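PDB 3H08: Rnh (Ribonuclease H) from Chlorobaculum tepidum, which probably acts as a magnesium-dependent endonuclease that cleaves the RNA strand of RNA-DNA hybrids. Local coordinates for residues E2-S14 with K19-S31. The protein carries 3 engineered substitutions. Numbering follows the deposited sequence. Where two conformers were deposited one is given.
Sequences EKTITIYTDGAAS and KGGWGALLMYGSS. Engineered in segment 2-14: Ala-13 (natural residue Cys).
Tyr-8 and Leu-25 pair in antiparallel register, Tyr-8 N reaching Leu-25 O at 2.8 Å with an N-H...O angle of 168°, and Leu-25 N returning the bond to Tyr-8 O. The same two-bond pattern joins Thr-6 to Met-27, Asp-10 to Gly-23 and Ala-12 to Gly-21, and the strand axes run at 171°. At the hairpin's turn end Lys-19 O accepts two bonds from Ser-14, from N at 3.0 Å and from OG at 2.9 Å. At the other end the extended chain of Lys-3 crosses the Tyr-28 ring, its CD over one face, 4.0 Å from the centroid and 12° off the ring normal, in a CH-pi contact, while Thr-4 O lies at the ring edge. Met-27 leaves the backbone with CG opposite its own N and then turns at the thioether, which brings CE to 3.8 Å from Tyr-8 CE2. Asp-10, a predicted magnesium ligand, projects from the Tyr-8 face near Asp-135, with a magnesium ion close by. In this RNase H fold, strands 31-39 and 64-69 flank the hairpin, beside 18-28 and 4-13 respectively; helix 44-57 packs on Thr-9 and Trp-22, and helix 129-144 on Tyr-8 and Met-27.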
loop_
_atom_site.group_PDB
_atom_site.type_symbol
_atom_site.label_atom_id
_atom_site.label_comp_id
_atom_site.label_asym_id
_atom_site.label_seq_id
_atom_site.Cartn_x
_atom_site.Cartn_y
_atom_site.Cartn_z
ATOM N N GLU A 2 10.395 -9.430 -15.704
ATOM C CA GLU A 2 9.767 -10.772 -15.881
ATOM C C GLU A 2 9.456 -11.481 -14.535
ATOM O O GLU A 2 8.834 -12.526 -14.559
ATOM C CB GLU A 2 10.631 -11.675 -16.780
ATOM C CG GLU A 2 12.020 -12.057 -16.210
ATOM C CD GLU A 2 13.076 -12.336 -17.294
ATOM O OE1 GLU A 2 12.728 -12.775 -18.427
ATOM O OE2 GLU A 2 14.286 -12.137 -17.013
ATOM N N LYS A 3 9.882 -10.919 -13.392
ATOM C CA LYS A 3 9.758 -11.604 -12.076
ATOM C C LYS A 3 8.339 -11.431 -11.554
ATOM O O LYS A 3 7.726 -10.378 -11.777
ATOM C CB LYS A 3 10.695 -10.983 -11.037
ATOM C CG LYS A 3 12.194 -10.948 -11.307
ATOM C CD LYS A 3 12.854 -10.274 -10.086
ATOM C CE LYS A 3 14.336 -10.066 -10.203
ATOM N NZ LYS A 3 14.804 -9.485 -8.905
ATOM N N THR A 4 7.812 -12.442 -10.869
ATOM C CA THR A 4 6.605 -12.245 -10.048
ATOM C C THR A 4 7.025 -12.069 -8.606
ATOM O O THR A 4 7.636 -12.970 -7.982
ATOM C CB THR A 4 5.594 -13.382 -10.136
ATOM O OG1 THR A 4 5.183 -13.557 -11.499
ATOM C CG2 THR A 4 4.397 -13.092 -9.241
ATOM N N ILE A 5 6.711 -10.884 -8.083
ATOM C CA ILE A 5 7.096 -10.436 -6.751
ATOM C C ILE A 5 5.859 -10.294 -5.891
ATOM O O ILE A 5 4.917 -9.598 -6.270
ATOM C CB ILE A 5 7.769 -9.026 -6.806
ATOM C CG1 ILE A 5 8.842 -8.974 -7.881
ATOM C CG2 ILE A 5 8.349 -8.657 -5.469
ATOM C CD1 ILE A 5 9.938 -9.995 -7.716
ATOM N N THR A 6 5.889 -10.864 -4.691
ATOM C CA THR A 6 4.741 -10.777 -3.800
ATOM C C THR A 6 5.064 -9.688 -2.758
ATOM O O THR A 6 6.148 -9.669 -2.203
ATOM C CB THR A 6 4.459 -12.143 -3.190
ATOM O OG1 THR A 6 4.237 -13.079 -4.242
ATOM C CG2 THR A 6 3.259 -12.107 -2.256
ATOM N N ILE A 7 4.117 -8.769 -2.542
ATOM C CA ILE A 7 4.310 -7.643 -1.650
ATOM C C ILE A 7 3.188 -7.630 -0.644
ATOM O O ILE A 7 2.019 -7.733 -0.992
ATOM C CB ILE A 7 4.370 -6.293 -2.419
ATOM C CG1 ILE A 7 5.395 -6.384 -3.533
ATOM C CG2 ILE A 7 4.660 -5.175 -1.482
ATOM C CD1 ILE A 7 5.593 -5.105 -4.279
ATOM N N TYR A 8 3.574 -7.479 0.617
ATOM C CA TYR A 8 2.662 -7.421 1.757
ATOM C C TYR A 8 2.764 -6.032 2.351
ATOM O O TYR A 8 3.843 -5.592 2.695
ATOM C CB TYR A 8 3.037 -8.462 2.769
ATOM C CG TYR A 8 3.045 -9.863 2.232
ATOM C CD1 TYR A 8 1.906 -10.654 2.294
ATOM C CD2 TYR A 8 4.188 -10.408 1.638
ATOM C CE1 TYR A 8 1.900 -11.953 1.815
ATOM C CE2 TYR A 8 4.180 -11.688 1.156
ATOM C CZ TYR A 8 3.030 -12.459 1.224
ATOM O OH TYR A 8 3.039 -13.779 0.784
ATOM N N THR A 9 1.653 -5.327 2.425
ATOM C CA THR A 9 1.666 -3.928 2.829
ATOM C C THR A 9 0.740 -3.696 4.026
ATOM O O THR A 9 -0.340 -4.320 4.144
ATOM C CB THR A 9 1.269 -3.004 1.645
ATOM O OG1 THR A 9 -0.116 -3.188 1.314
ATOM C CG2 THR A 9 2.125 -3.271 0.450
ATOM N N ASP A 10 1.101 -2.724 4.868
ATOM C CA ASP A 10 0.270 -2.334 6.019
ATOM C C ASP A 10 0.528 -0.895 6.371
ATOM O O ASP A 10 1.635 -0.418 6.263
ATOM C CB ASP A 10 0.534 -3.220 7.271
ATOM C CG ASP A 10 -0.561 -3.085 8.383
ATOM O OD1 ASP A 10 -0.641 -2.006 9.048
ATOM O OD2 ASP A 10 -1.275 -4.101 8.701
ATOM N N GLY A 11 -0.509 -0.226 6.853
ATOM C CA GLY A 11 -0.347 1.096 7.404
ATOM C C GLY A 11 -1.095 1.204 8.706
ATOM O O GLY A 11 -2.062 0.480 8.932
ATOM N N ALA A 12 -0.650 2.119 9.538
ATOM C CA ALA A 12 -1.203 2.341 10.889
ATOM C C ALA A 12 -1.168 3.831 11.184
ATOM O O ALA A 12 -0.255 4.500 10.796
ATOM C CB ALA A 12 -0.354 1.579 11.932
ATOM N N ALA A 13 -2.202 4.338 11.833
ATOM C CA ALA A 13 -2.152 5.683 12.393
ATOM C C ALA A 13 -2.983 5.770 13.607
ATOM O O ALA A 13 -3.998 5.074 13.754
ATOM C CB ALA A 13 -2.609 6.716 11.417
ATOM N N SER A 14 -2.539 6.662 14.473
ATOM C CA SER A 14 -3.176 6.903 15.718
ATOM C C SER A 14 -3.973 8.149 15.447
ATOM O O SER A 14 -3.498 9.273 15.640
ATOM C CB SER A 14 -2.149 7.116 16.865
ATOM O OG SER A 14 -0.817 7.272 16.364
ATOM N N LYS A 19 -0.165 10.530 14.245
ATOM C CA LYS A 19 1.114 9.973 13.825
ATOM C C LYS A 19 0.863 8.645 13.150
ATOM O O LYS A 19 0.036 7.873 13.605
ATOM C CB LYS A 19 2.025 9.749 15.026
ATOM C CG LYS A 19 2.583 10.997 15.635
ATOM C CD LYS A 19 3.531 10.650 16.778
ATOM C CE LYS A 19 4.367 11.849 17.169
ATOM N NZ LYS A 19 3.619 12.809 18.024
ATOM N N GLY A 20 1.555 8.398 12.049
ATOM C CA GLY A 20 1.350 7.181 11.315
ATOM C C GLY A 20 2.603 6.560 10.779
ATOM O O GLY A 20 3.665 7.164 10.752
ATOM N N GLY A 21 2.466 5.321 10.348
ATOM C CA GLY A 21 3.553 4.611 9.718
ATOM C C GLY A 21 3.040 3.652 8.672
ATOM O O GLY A 21 1.861 3.288 8.641
ATOM N N TRP A 22 3.971 3.207 7.845
ATOM C CA TRP A 22 3.696 2.227 6.828
ATOM C C TRP A 22 4.847 1.237 6.761
ATOM O O TRP A 22 5.990 1.551 7.116
ATOM C CB TRP A 22 3.472 2.894 5.433
ATOM C CG TRP A 22 4.566 3.816 5.035
ATOM C CD1 TRP A 22 4.658 5.162 5.290
ATOM C CD2 TRP A 22 5.782 3.463 4.375
ATOM N NE1 TRP A 22 5.843 5.652 4.819
ATOM C CE2 TRP A 22 6.555 4.630 4.264
ATOM C CE3 TRP A 22 6.286 2.275 3.844
ATOM C CZ2 TRP A 22 7.793 4.634 3.671
ATOM C CZ3 TRP A 22 7.535 2.293 3.309
ATOM C CH2 TRP A 22 8.256 3.458 3.198
ATOM N N GLY A 23 4.541 0.056 6.234
ATOM C CA GLY A 23 5.538 -0.969 6.084
ATOM C C GLY A 23 5.199 -1.842 4.889
ATOM O O GLY A 23 4.030 -2.005 4.520
ATOM N N ALA A 24 6.219 -2.402 4.280
ATOM C CA ALA A 24 6.028 -3.345 3.188
ATOM C C ALA A 24 7.138 -4.391 3.234
ATOM O O ALA A 24 8.294 -4.077 3.510
ATOM C CB ALA A 24 6.002 -2.636 1.831
ATOM N N LEU A 25 6.768 -5.610 2.900
ATOM C CA LEU A 25 7.659 -6.737 2.792
ATOM C C LEU A 25 7.515 -7.250 1.365
ATOM O O LEU A 25 6.396 -7.565 0.907
ATOM C CB LEU A 25 7.240 -7.823 3.795
ATOM C CG LEU A 25 7.997 -9.114 3.811
ATOM C CD1 LEU A 25 9.430 -8.858 3.856
ATOM C CD2 LEU A 25 7.530 -9.909 5.027
ATOM N N LEU A 26 8.633 -7.236 0.650
ATOM C CA LEU A 26 8.718 -7.694 -0.729
ATOM C C LEU A 26 9.381 -9.046 -0.743
ATOM O O LEU A 26 10.427 -9.228 -0.116
ATOM C CB LEU A 26 9.545 -6.712 -1.586
ATOM C CG LEU A 26 8.868 -5.381 -1.910
ATOM C CD1 LEU A 26 9.023 -4.413 -0.801
ATOM C CD2 LEU A 26 9.411 -4.815 -3.188
ATOM N N MET A 27 8.795 -9.995 -1.446
ATOM C CA MET A 27 9.255 -11.370 -1.455
ATOM C C MET A 27 9.424 -11.903 -2.878
ATOM O O MET A 27 8.553 -11.767 -3.717
ATOM C CB MET A 27 8.226 -12.221 -0.709
ATOM C CG MET A 27 8.475 -13.652 -0.768
ATOM S SD MET A 27 7.112 -14.471 0.055
ATOM C CE MET A 27 7.268 -13.824 1.695
ATOM N N TYR A 28 10.565 -12.533 -3.128
ATOM C CA TYR A 28 10.816 -13.246 -4.374
ATOM C C TYR A 28 11.582 -14.530 -4.026
ATOM O O TYR A 28 12.776 -14.493 -3.745
ATOM C CB TYR A 28 11.596 -12.345 -5.307
ATOM C CG TYR A 28 11.942 -12.972 -6.628
ATOM C CD1 TYR A 28 10.953 -13.376 -7.521
ATOM C CD2 TYR A 28 13.278 -13.154 -7.002
ATOM C CE1 TYR A 28 11.292 -13.973 -8.725
ATOM C CE2 TYR A 28 13.614 -13.722 -8.189
ATOM C CZ TYR A 28 12.634 -14.129 -9.050
ATOM O OH TYR A 28 13.012 -14.706 -10.232
ATOM N N GLY A 29 10.876 -15.655 -4.015
ATOM C CA GLY A 29 11.398 -16.900 -3.481
ATOM C C GLY A 29 11.890 -16.737 -2.062
ATOM O O GLY A 29 11.169 -16.229 -1.181
ATOM N N SER A 30 13.147 -17.115 -1.840
ATOM C CA SER A 30 13.748 -16.968 -0.514
ATOM C C SER A 30 14.288 -15.554 -0.237
ATOM O O SER A 30 14.679 -15.257 0.893
ATOM C CB SER A 30 14.856 -17.991 -0.321
ATOM O OG SER A 30 15.858 -17.754 -1.264
ATOM N N SER A 31 14.301 -14.683 -1.249
ATOM C CA SER A 31 14.722 -13.302 -1.030
ATOM C C SER A 31 13.607 -12.455 -0.437
ATOM O O SER A 31 12.437 -12.575 -0.822
ATOM C CB SER A 31 15.203 -12.658 -2.323
ATOM O OG SER A 31 14.216 -12.703 -3.318
HETATM O O HOH W 1 -0.836 10.645 17.222
#